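Local coordinates for galactose-binding like protein (Bacteroides thetaiotaomicron, PDB 7M1A) that binds a calcium ion and is a SusE-like protein with a galactose-binding-like domain, probably acting in the recognition or breakdown of glycans, at residues A[17-22]-A[45-50]; A[32-37]-A[170-175]; A[59-64]-A[150-155]. All blocks are in the same frame, centred on the assembly; numbering follows the deposited sequence.

Interaction 1 (A[17-22]-A[45-50]); sequences SRVDSY and LHTGTG. With EDO (1,2-ethanediol), chain D; EDO (1,2-ethanediol), chain E.
The imidazole of His46 reaches across to Ser21 and Tyr22, while the two backbones meet at a single bridge between Asp20 and His46. His46 N donates almost straight to Val19 O (2.9 Å). His46 O accepts from Ser21 N.

The His46 side chain runs outward with CG anti to the backbone N (chi1 -163°). Its CB lies 3.5 Å from Ser21 O. CG comes near Tyr22 CD2, and ND1 accepts from Gly48 N at 2.8 Å, with the donor in the ring plane. CD2 is 3.6 Å from Tyr22 CD2, which sits above the centre of one imidazole face. CE1 passes near Tyr22 CE2. At the tip, NE2 donates to O1 of an ethanediol (chain E) at 2.7 Å. Both ring nitrogens are therefore used, one as acceptor and one as donor. The rings of Tyr22 and His46 are inclined at 47°, neither stacked nor T-shaped. Replacing His46 by alanine removes the ring, and is likely to leave Gly48 N without its acceptor and the Tyr22 ring freer to turn.

On the buried side, Val19 CB lies 3.8 Å from Leu45 CB, and Phe58 of strand 56-66 touches both residues. Thr47 CG2 rests against Val19 CG1, while Thr47 OG1 is held by Asn167 and Ile168. A water joins Arg18 O to Thr47 O. The Arg18 guanidinium leaves this contact and bonds to Gly24 O of the second subunit.

Gly48 has a positive phi, and a CB there would be jammed against the preceding carbonyl O and come too near Ser21 OG. A loop is thus pinned by one isolated bridge to strand 45-46, outermost in its sheet within this chain. The chain is the C-terminal, galactose-binding-like domain of the protein, a family with a beta-sandwich fold.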
loop_
_atom_site.group_PDB
_atom_site.type_symbol
_atom_site.label_atom_id
_atom_site.label_comp_id
_atom_site.label_asym_id
_atom_site.label_seq_id
_atom_site.Cartn_x
_atom_site.Cartn_y
_atom_site.Cartn_z
ATOM N N SER A 17 -6.313 -3.750 9.027
ATOM C CA SER A 17 -7.314 -2.723 8.764
ATOM C C SER A 17 -6.881 -1.936 7.518
ATOM O O SER A 17 -5.723 -1.558 7.378
ATOM C CB SER A 17 -7.367 -1.776 9.940
ATOM O OG SER A 17 -7.900 -2.467 11.081
ATOM N N ARG A 18 -7.854 -1.614 6.664
ATOM C CA ARG A 18 -7.601 -0.628 5.635
ATOM C C ARG A 18 -7.479 0.747 6.294
ATOM O O ARG A 18 -8.111 1.018 7.334
ATOM C CB ARG A 18 -8.741 -0.609 4.612
ATOM C CG ARG A 18 -8.723 -1.914 3.834
ATOM C CD ARG A 18 -9.672 -1.902 2.685
ATOM N NE ARG A 18 -9.669 -3.164 1.962
ATOM C CZ ARG A 18 -9.153 -3.410 0.782
ATOM N NH1 ARG A 18 -8.338 -2.532 0.211
ATOM N NH2 ARG A 18 -9.375 -4.583 0.256
ATOM N N VAL A 19 -6.609 1.605 5.734
ATOM C CA VAL A 19 -6.322 2.878 6.411
ATOM C C VAL A 19 -6.581 4.069 5.480
ATOM O O VAL A 19 -5.949 5.144 5.614
ATOM C CB VAL A 19 -4.873 2.930 6.977
ATOM C CG1 VAL A 19 -4.626 1.805 8.026
ATOM C CG2 VAL A 19 -3.815 2.760 5.853
ATOM N N ASP A 20 -7.458 3.865 4.483
ATOM C CA ASP A 20 -7.622 4.819 3.378
ATOM C C ASP A 20 -8.945 5.588 3.419
ATOM O O ASP A 20 -9.341 6.141 2.398
ATOM C CB ASP A 20 -7.371 4.124 2.028
ATOM C CG ASP A 20 -5.950 3.541 1.946
ATOM O OD1 ASP A 20 -5.052 3.812 2.741
ATOM O OD2 ASP A 20 -5.726 2.810 1.010
ATOM N N SER A 21 -9.542 5.710 4.611
ATOM C CA SER A 21 -10.744 6.527 4.724
ATOM C C SER A 21 -10.333 8.012 4.628
ATOM O O SER A 21 -9.214 8.401 4.929
ATOM C CB SER A 21 -11.487 6.202 6.004
ATOM O OG SER A 21 -11.945 4.859 5.994
ATOM N N TYR A 22 -11.275 8.866 4.209
ATOM C CA TYR A 22 -11.046 10.316 4.172
ATOM C C TYR A 22 -9.857 10.684 3.298
ATOM O O TYR A 22 -9.048 11.572 3.647
ATOM C CB TYR A 22 -10.939 10.935 5.560
ATOM C CG TYR A 22 -12.234 10.781 6.286
ATOM C CD1 TYR A 22 -13.264 11.681 6.080
ATOM C CD2 TYR A 22 -12.409 9.749 7.187
ATOM C CE1 TYR A 22 -14.460 11.539 6.755
ATOM C CE2 TYR A 22 -13.594 9.618 7.896
ATOM C CZ TYR A 22 -14.633 10.505 7.671
ATOM O OH TYR A 22 -15.848 10.344 8.288
ATOM N N LEU A 45 -3.365 8.818 7.724
ATOM C CA LEU A 45 -4.107 7.615 7.486
ATOM C C LEU A 45 -5.320 7.616 8.391
ATOM O O LEU A 45 -5.371 8.344 9.416
ATOM C CB LEU A 45 -3.253 6.342 7.617
ATOM C CG LEU A 45 -2.748 5.968 9.026
ATOM C CD1 LEU A 45 -3.828 5.372 9.936
ATOM C CD2 LEU A 45 -1.597 4.950 8.898
ATOM N N HIS A 46 -6.323 6.837 7.978
ATOM C CA HIS A 46 -7.564 6.836 8.739
ATOM C C HIS A 46 -8.331 5.552 8.471
ATOM O O HIS A 46 -8.588 5.235 7.313
ATOM C CB HIS A 46 -8.406 8.055 8.282
ATOM C CG HIS A 46 -9.487 8.422 9.229
ATOM N ND1 HIS A 46 -10.420 7.499 9.762
ATOM C CD2 HIS A 46 -9.800 9.654 9.711
ATOM C CE1 HIS A 46 -11.230 8.209 10.559
ATOM N NE2 HIS A 46 -10.857 9.501 10.539
ATOM N N THR A 47 -8.675 4.768 9.517
ATOM C CA THR A 47 -9.389 3.506 9.296
ATOM C C THR A 47 -10.898 3.659 9.192
ATOM O O THR A 47 -11.569 2.639 8.978
ATOM C CB THR A 47 -9.110 2.532 10.453
ATOM O OG1 THR A 47 -9.574 3.058 11.701
ATOM C CG2 THR A 47 -7.627 2.226 10.602
ATOM N N GLY A 48 -11.414 4.913 9.308
ATOM C CA GLY A 48 -12.857 5.111 9.233
ATOM C C GLY A 48 -13.495 5.137 10.626
ATOM O O GLY A 48 -12.839 5.320 11.663
ATOM N N THR A 49 -14.823 4.964 10.635
ATOM C CA THR A 49 -15.622 5.007 11.868
ATOM C C THR A 49 -16.542 3.809 11.955
ATOM O O THR A 49 -17.387 3.812 12.816
ATOM C CB THR A 49 -16.441 6.300 11.936
ATOM O OG1 THR A 49 -17.251 6.451 10.764
ATOM C CG2 THR A 49 -15.549 7.526 11.969
ATOM N N GLY A 50 -16.400 2.809 11.095
ATOM C CA GLY A 50 -17.161 1.566 11.261
ATOM C C GLY A 50 -16.737 0.819 12.530
ATOM O O GLY A 50 -15.596 0.926 13.007
HETATM C C1 EDO D . -6.776 10.906 6.278
HETATM O O1 EDO D . -6.805 11.882 5.251
HETATM C C2 EDO D . -6.699 11.679 7.496
HETATM O O2 EDO D . -7.998 12.154 7.773
HETATM C C1 EDO E . -14.116 10.807 11.818
HETATM O O1 EDO E . -12.737 11.062 11.743
HETATM C C2 EDO E . -14.907 12.092 11.939
HETATM O O2 EDO E . -14.271 12.896 11.022
HETATM O O HOH W 1 -10.487 0.126 8.333
HETATM O O HOH W 2 -16.227 7.757 8.498
#

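Interaction 2 (A[32-37]-A[170-175]). With CA (calcium ion), chain F; EDO (1,2-ethanediol), chain C.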
loop_
_atom_site.group_PDB
_atom_site.type_symbol
_atom_site.label_atom_id
_atom_site.label_comp_id
_atom_site.label_asym_id
_atom_site.label_seq_id
_atom_site.Cartn_x
_atom_site.Cartn_y
_atom_site.Cartn_z
ATOM N N GLY A 32 7.090 13.064 6.060
ATOM C CA GLY A 32 7.875 14.160 6.664
ATOM C C GLY A 32 7.021 15.375 7.014
ATOM O O GLY A 32 7.631 16.422 7.342
ATOM N N ARG A 33 5.686 15.262 6.787
ATOM C CA ARG A 33 4.851 16.425 7.074
ATOM C C ARG A 33 3.920 16.077 8.226
ATOM O O ARG A 33 3.293 15.018 8.292
ATOM C CB ARG A 33 4.010 16.867 5.846
ATOM C CG ARG A 33 4.916 17.342 4.732
ATOM C CD ARG A 33 4.081 17.995 3.635
ATOM N NE ARG A 33 3.697 16.746 2.824
ATOM C CZ ARG A 33 4.367 16.174 1.757
ATOM N NH1 ARG A 33 5.636 16.455 1.490
ATOM N NH2 ARG A 33 3.744 15.227 1.035
ATOM N N ILE A 34 3.824 17.019 9.190
ATOM C CA ILE A 34 2.933 16.868 10.315
ATOM C C ILE A 34 1.773 17.823 10.014
ATOM O O ILE A 34 1.939 19.062 10.055
ATOM C CB ILE A 34 3.644 17.212 11.656
ATOM C CG1 ILE A 34 4.731 16.168 11.962
ATOM C CG2 ILE A 34 2.647 17.308 12.806
ATOM C CD1 ILE A 34 5.768 16.717 12.925
ATOM N N SER A 35 0.641 17.258 9.583
ATOM C CA SER A 35 -0.396 17.999 8.850
ATOM C C SER A 35 -1.690 18.123 9.636
ATOM O O SER A 35 -1.903 17.396 10.639
ATOM C CB SER A 35 -0.701 17.372 7.488
ATOM O OG SER A 35 0.482 17.124 6.787
ATOM N N LYS A 36 -2.570 19.031 9.198
ATOM C CA LYS A 36 -3.926 19.124 9.722
ATOM C C LYS A 36 -4.921 18.955 8.571
ATOM O O LYS A 36 -4.544 19.131 7.406
ATOM C CB LYS A 36 -4.140 20.470 10.415
ATOM C CG LYS A 36 -4.038 21.630 9.445
ATOM C CD LYS A 36 -4.057 22.997 10.160
ATOM C CE LYS A 36 -4.095 24.158 9.188
ATOM N NZ LYS A 36 -2.842 24.359 8.449
ATOM N N ASP A 37 -6.205 18.801 8.901
ATOM C CA ASP A 37 -7.208 18.730 7.862
ATOM C C ASP A 37 -7.137 19.992 7.004
ATOM O O ASP A 37 -7.002 21.095 7.536
ATOM C CB ASP A 37 -8.617 18.724 8.435
ATOM C CG ASP A 37 -9.073 17.378 8.917
ATOM O OD1 ASP A 37 -8.331 16.425 8.703
ATOM O OD2 ASP A 37 -10.148 17.311 9.465
ATOM N N PHE A 170 -4.083 9.415 12.212
ATOM C CA PHE A 170 -2.982 10.255 12.657
ATOM C C PHE A 170 -2.224 10.762 11.425
ATOM O O PHE A 170 -2.509 10.274 10.294
ATOM C CB PHE A 170 -2.036 9.605 13.676
ATOM C CG PHE A 170 -1.234 8.465 13.141
ATOM C CD1 PHE A 170 -1.836 7.193 12.981
ATOM C CD2 PHE A 170 0.102 8.603 12.830
ATOM C CE1 PHE A 170 -1.093 6.096 12.530
ATOM C CE2 PHE A 170 0.847 7.493 12.362
ATOM C CZ PHE A 170 0.222 6.270 12.196
ATOM N N THR A 171 -1.286 11.732 11.611
ATOM C CA THR A 171 -0.663 12.394 10.475
ATOM C C THR A 171 0.779 11.932 10.205
ATOM O O THR A 171 1.198 12.030 9.004
ATOM C CB THR A 171 -0.715 13.925 10.581
ATOM O OG1 THR A 171 -0.122 14.498 9.409
ATOM C CG2 THR A 171 0.049 14.488 11.777
ATOM N N GLU A 172 1.590 11.538 11.201
ATOM C CA GLU A 172 3.003 11.263 10.940
ATOM C C GLU A 172 3.538 10.407 12.077
ATOM O O GLU A 172 3.101 10.570 13.236
ATOM C CB GLU A 172 3.842 12.567 10.865
ATOM C CG GLU A 172 5.269 12.405 10.346
ATOM C CD GLU A 172 5.390 11.976 8.879
ATOM O OE1 GLU A 172 4.387 11.995 8.142
ATOM O OE2 GLU A 172 6.519 11.712 8.460
ATOM N N LEU A 173 4.511 9.544 11.758
ATOM C CA LEU A 173 5.316 8.902 12.787
ATOM C C LEU A 173 6.771 9.043 12.393
ATOM O O LEU A 173 7.075 9.350 11.225
ATOM C CB LEU A 173 4.863 7.453 13.062
ATOM C CG LEU A 173 4.611 6.548 11.862
ATOM C CD1 LEU A 173 5.934 6.250 11.174
ATOM C CD2 LEU A 173 3.917 5.279 12.351
ATOM N N THR A 174 7.685 8.844 13.365
ATOM C CA THR A 174 9.106 8.896 13.071
ATOM C C THR A 174 9.778 7.814 13.913
ATOM O O THR A 174 9.442 7.646 15.090
ATOM C CB THR A 174 9.699 10.270 13.433
ATOM O OG1 THR A 174 8.967 11.243 12.649
ATOM C CG2 THR A 174 11.166 10.391 13.079
ATOM N N PHE A 175 10.769 7.134 13.311
ATOM C CA PHE A 175 11.648 6.236 14.050
ATOM C C PHE A 175 13.086 6.780 13.990
ATOM O O PHE A 175 13.525 7.336 12.982
ATOM C CB PHE A 175 11.728 4.822 13.477
ATOM C CG PHE A 175 10.456 4.047 13.659
ATOM C CD1 PHE A 175 9.324 4.204 12.825
ATOM C CD2 PHE A 175 10.346 3.199 14.737
ATOM C CE1 PHE A 175 8.149 3.495 13.077
ATOM C CE2 PHE A 175 9.158 2.498 14.976
ATOM C CZ PHE A 175 8.040 2.621 14.148
HETATM CA CA CA F . 2.471 13.014 7.361
HETATM C C1 EDO C . -10.749 14.118 8.514
HETATM O O1 EDO C . -9.421 14.085 8.970
HETATM C C2 EDO C . -11.208 12.877 9.061
HETATM O O2 EDO C . -11.172 12.877 10.466
HETATM O O HOH W 3 0.940 14.490 6.361
#
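This is a metal-centred contact, in which a loop is tied to the bulge in strand 169-176 through a shared calcium ion. Glu172 OE1 and Arg33 O are adjacent ligands of the ion. Glu172 OE1 binds calcium at 2.3 Å, Arg33 O at 2.4 Å and Thr171 O at 2.3 Å. Water 3 is a further ligand, and Tyr28 O and Asn31 OD1 complete the six. The close approach of Arg33 O and Glu172 OE1 (3.2 Å) is bridged by the cation.

The Glu172 chain bends at chi2 (66°), and its carboxylate reaches both the ion and Gly32. Its other oxygen, OE2, accepts from Gly32 N at 2.8 Å, from above the carboxylate plane, and forms a salt bridge with Lys5. Thr171 and Glu172 lie together opposite Trp74, a classic beta bulge. The bulge lies in the sheet of a galactose-binding-like beta-sandwich, and its two residues supply one carbonyl ligand, Thr171 O, and the carboxylate ligand, Glu172 OE1.

Thr171 OG1 stands anti to its own backbone N (chi1 -178°) and accepts from Ser35 N at 2.9 Å. The same hydroxyl bonds to Val43 O. Water 3 donates to Ser35 OG, making Ser35 a second-shell residue of the site. Ile34 crosses the side chains of Thr171 and Glu172 at about a right angle. Its CG1 touches Glu172 CB at 3.9 Å and its CG2 meets Thr171 CG2.

Interaction 3 (A[59-64]-A[150-155])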
loop_
_atom_site.group_PDB
_atom_site.type_symbol
_atom_site.label_atom_id
_atom_site.label_comp_id
_atom_site.label_asym_id
_atom_site.label_seq_id
_atom_site.Cartn_x
_atom_site.Cartn_y
_atom_site.Cartn_z
ATOM N N THR A 59 0.452 -2.631 9.081
ATOM C CA THR A 59 1.785 -3.201 9.006
ATOM C C THR A 59 2.597 -2.407 7.974
ATOM O O THR A 59 2.101 -2.074 6.885
ATOM C CB THR A 59 1.669 -4.645 8.533
ATOM O OG1 THR A 59 0.757 -5.395 9.356
ATOM C CG2 THR A 59 2.998 -5.365 8.546
ATOM N N PHE A 60 3.915 -2.259 8.209
ATOM C CA PHE A 60 4.794 -1.613 7.229
ATOM C C PHE A 60 6.230 -2.078 7.419
ATOM O O PHE A 60 6.538 -2.778 8.364
ATOM C CB PHE A 60 4.665 -0.087 7.233
ATOM C CG PHE A 60 4.967 0.591 8.529
ATOM C CD1 PHE A 60 4.003 0.663 9.530
ATOM C CD2 PHE A 60 6.212 1.186 8.798
ATOM C CE1 PHE A 60 4.221 1.399 10.717
ATOM C CE2 PHE A 60 6.451 1.877 10.018
ATOM C CZ PHE A 60 5.462 1.987 10.948
ATOM N N ASP A 61 7.084 -1.735 6.464
ATOM C CA ASP A 61 8.465 -2.173 6.348
ATOM C C ASP A 61 9.289 -0.905 6.468
ATOM O O ASP A 61 9.085 0.069 5.698
ATOM C CB ASP A 61 8.584 -2.827 4.980
ATOM C CG ASP A 61 9.908 -3.410 4.581
ATOM O OD1 ASP A 61 10.931 -3.181 5.247
ATOM O OD2 ASP A 61 9.891 -4.201 3.595
ATOM N N LEU A 62 10.301 -0.904 7.343
ATOM C CA LEU A 62 11.226 0.228 7.493
ATOM C C LEU A 62 12.248 0.268 6.356
ATOM O O LEU A 62 12.912 1.304 6.183
ATOM C CB LEU A 62 11.994 0.183 8.847
ATOM C CG LEU A 62 11.110 0.184 10.113
ATOM C CD1 LEU A 62 11.923 -0.170 11.338
ATOM C CD2 LEU A 62 10.437 1.556 10.279
ATOM N N GLY A 63 12.393 -0.837 5.596
ATOM C CA GLY A 63 13.347 -0.806 4.497
ATOM C C GLY A 63 14.788 -1.035 4.942
ATOM O O GLY A 63 15.670 -1.079 4.101
ATOM N N VAL A 64 15.025 -1.188 6.247
ATOM C CA VAL A 64 16.348 -1.439 6.797
ATOM C C VAL A 64 16.112 -2.289 8.053
ATOM O O VAL A 64 15.033 -2.238 8.636
ATOM C CB VAL A 64 17.037 -0.106 7.185
ATOM C CG1 VAL A 64 17.378 0.729 5.948
ATOM C CG2 VAL A 64 16.222 0.668 8.231
ATOM N N ARG A 150 16.841 -5.997 17.062
ATOM C CA ARG A 150 16.744 -5.248 15.812
ATOM C C ARG A 150 15.531 -5.702 15.021
ATOM O O ARG A 150 15.143 -6.884 15.055
ATOM C CB ARG A 150 17.985 -5.408 14.923
ATOM C CG ARG A 150 19.248 -4.856 15.560
ATOM C CD ARG A 150 20.326 -4.481 14.549
ATOM N NE ARG A 150 20.839 -5.662 13.942
ATOM C CZ ARG A 150 21.706 -5.626 12.911
ATOM N NH1 ARG A 150 22.098 -4.504 12.327
ATOM N NH2 ARG A 150 22.143 -6.758 12.406
ATOM N N VAL A 151 14.862 -4.729 14.370
ATOM C CA VAL A 151 13.662 -5.051 13.588
ATOM C C VAL A 151 13.628 -4.272 12.295
ATOM O O VAL A 151 14.352 -3.311 12.143
ATOM C CB VAL A 151 12.360 -4.677 14.369
ATOM C CG1 VAL A 151 12.153 -5.586 15.601
ATOM C CG2 VAL A 151 12.311 -3.192 14.885
ATOM N N ARG A 152 12.998 -4.911 11.280
ATOM C CA ARG A 152 12.771 -4.251 10.035
ATOM C C ARG A 152 11.295 -3.997 9.732
ATOM O O ARG A 152 11.012 -3.025 9.045
ATOM C CB ARG A 152 13.329 -5.158 8.920
ATOM C CG ARG A 152 13.027 -4.635 7.516
ATOM C CD ARG A 152 13.806 -5.326 6.419
ATOM N NE ARG A 152 13.273 -4.799 5.155
ATOM C CZ ARG A 152 13.787 -5.145 3.998
ATOM N NH1 ARG A 152 14.862 -5.924 3.969
ATOM N NH2 ARG A 152 13.277 -4.691 2.862
ATOM N N TYR A 153 10.392 -4.749 10.318
ATOM C CA TYR A 153 8.964 -4.650 10.015
ATOM C C TYR A 153 8.242 -4.203 11.264
ATOM O O TYR A 153 8.677 -4.581 12.360
ATOM C CB TYR A 153 8.452 -6.023 9.558
ATOM C CG TYR A 153 9.276 -6.518 8.407
ATOM C CD1 TYR A 153 9.136 -6.025 7.093
ATOM C CD2 TYR A 153 10.254 -7.489 8.630
ATOM C CE1 TYR A 153 9.915 -6.551 6.065
ATOM C CE2 TYR A 153 11.074 -7.968 7.622
ATOM C CZ TYR A 153 10.926 -7.470 6.332
ATOM O OH TYR A 153 11.738 -7.954 5.321
ATOM N N ILE A 154 7.207 -3.423 11.064
ATOM C CA ILE A 154 6.508 -2.811 12.198
ATOM C C ILE A 154 5.018 -3.051 12.080
ATOM O O ILE A 154 4.457 -3.055 10.982
ATOM C CB ILE A 154 6.761 -1.298 12.226
ATOM C CG1 ILE A 154 8.260 -1.002 12.448
ATOM C CG2 ILE A 154 5.949 -0.596 13.332
ATOM C CD1 ILE A 154 8.818 -1.345 13.793
ATOM N N ARG A 155 4.347 -3.237 13.220
ATOM C CA ARG A 155 2.897 -3.168 13.290
ATOM C C ARG A 155 2.500 -2.116 14.330
ATOM O O ARG A 155 3.132 -1.994 15.410
ATOM C CB ARG A 155 2.221 -4.498 13.605
ATOM C CG ARG A 155 2.171 -5.375 12.388
ATOM C CD ARG A 155 1.694 -6.766 12.815
ATOM N NE ARG A 155 0.678 -7.096 11.772
ATOM C CZ ARG A 155 -0.080 -8.172 11.860
ATOM N NH1 ARG A 155 0.078 -9.046 12.864
ATOM N NH2 ARG A 155 -1.060 -8.405 10.992
HETATM O O HOH W 4 11.178 -3.404 1.387
#
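Asp61 holds CG anti to the backbone N (chi1 -179°) and Arg152 runs extended from CG to NE; together these bring carboxylate and guanidinium to each other across the strands. Arg152 NE donates nearly straight to the syn lone pair of Asp61 OD1 (2.8 Å), and the oxygen lies in the guanidinium plane. The two planes are still turned 45° apart. The second link, Arg152 NH2 to Asp61 OD2, is weak, and water 4 also joins those two atoms. Asp61 OD1 accepts from Gly63 N as well, at 2.8 Å, from above the carboxylate plane. That bond closes an Asx turn where the strand turns a corner. The Tyr153 ring lies beside Asp61, with CE1 3.4 Å from Asp61 OD2. One face of the ring is covered by Arg152 CG.

The backbones are antiparallel. Phe60 and Ile154 form a hydrogen-bonded pair between the non-hydrogen-bonded pairs Thr59-Arg155 and Asp61-Tyr153. Leu62 N adds a bond to Arg152 O, just where Arg152 and Tyr153 form a classic beta bulge against Cys96.

On the face carrying Phe60 and Ile154, the two side chains point the same way. Ile154 CB makes a CH-pi contact with the Phe60 ring, 3.9 Å from its centroid. Ile154 CG1 packs on Leu62 CG at 3.9 Å. On the other face, Arg155 NE donates to Thr59 OG1 (3.0 Å) in the guanidinium plane, and Asp16 bonds to both residues.

The strand pair thus has an apolar face turned to strand 169-176 and a face rich in ion pairs. Arg9 of the second subunit also forms a salt bridge with Asp61 OD2, so the carboxylate is shared between two arginines, which would probably stabilise its negative charge.

Strand 169-176 connects the three contacts. Interactions 1 and 2 touch where Leu45 N approaches Phe170 O at 3.1 Å, a probable hydrogen bond between neighbouring strands of one sheet. Interactions 2 and 3 meet in the core: Phe175 CE1 lies 3.7 Å from Phe60 CZ, and Leu173 CD2 lies 3.9 Å from the same atom. Interactions 1 and 3 do not touch, with nearest atoms about 6 Å apart, but both reach the second subunit. The calcium ion belongs to interaction 2. The side chain of Leu45, in interaction 1, is about 9 Å from the calcium ion. The side chain of Phe60, in interaction 3, is about 12 Å from the calcium ion.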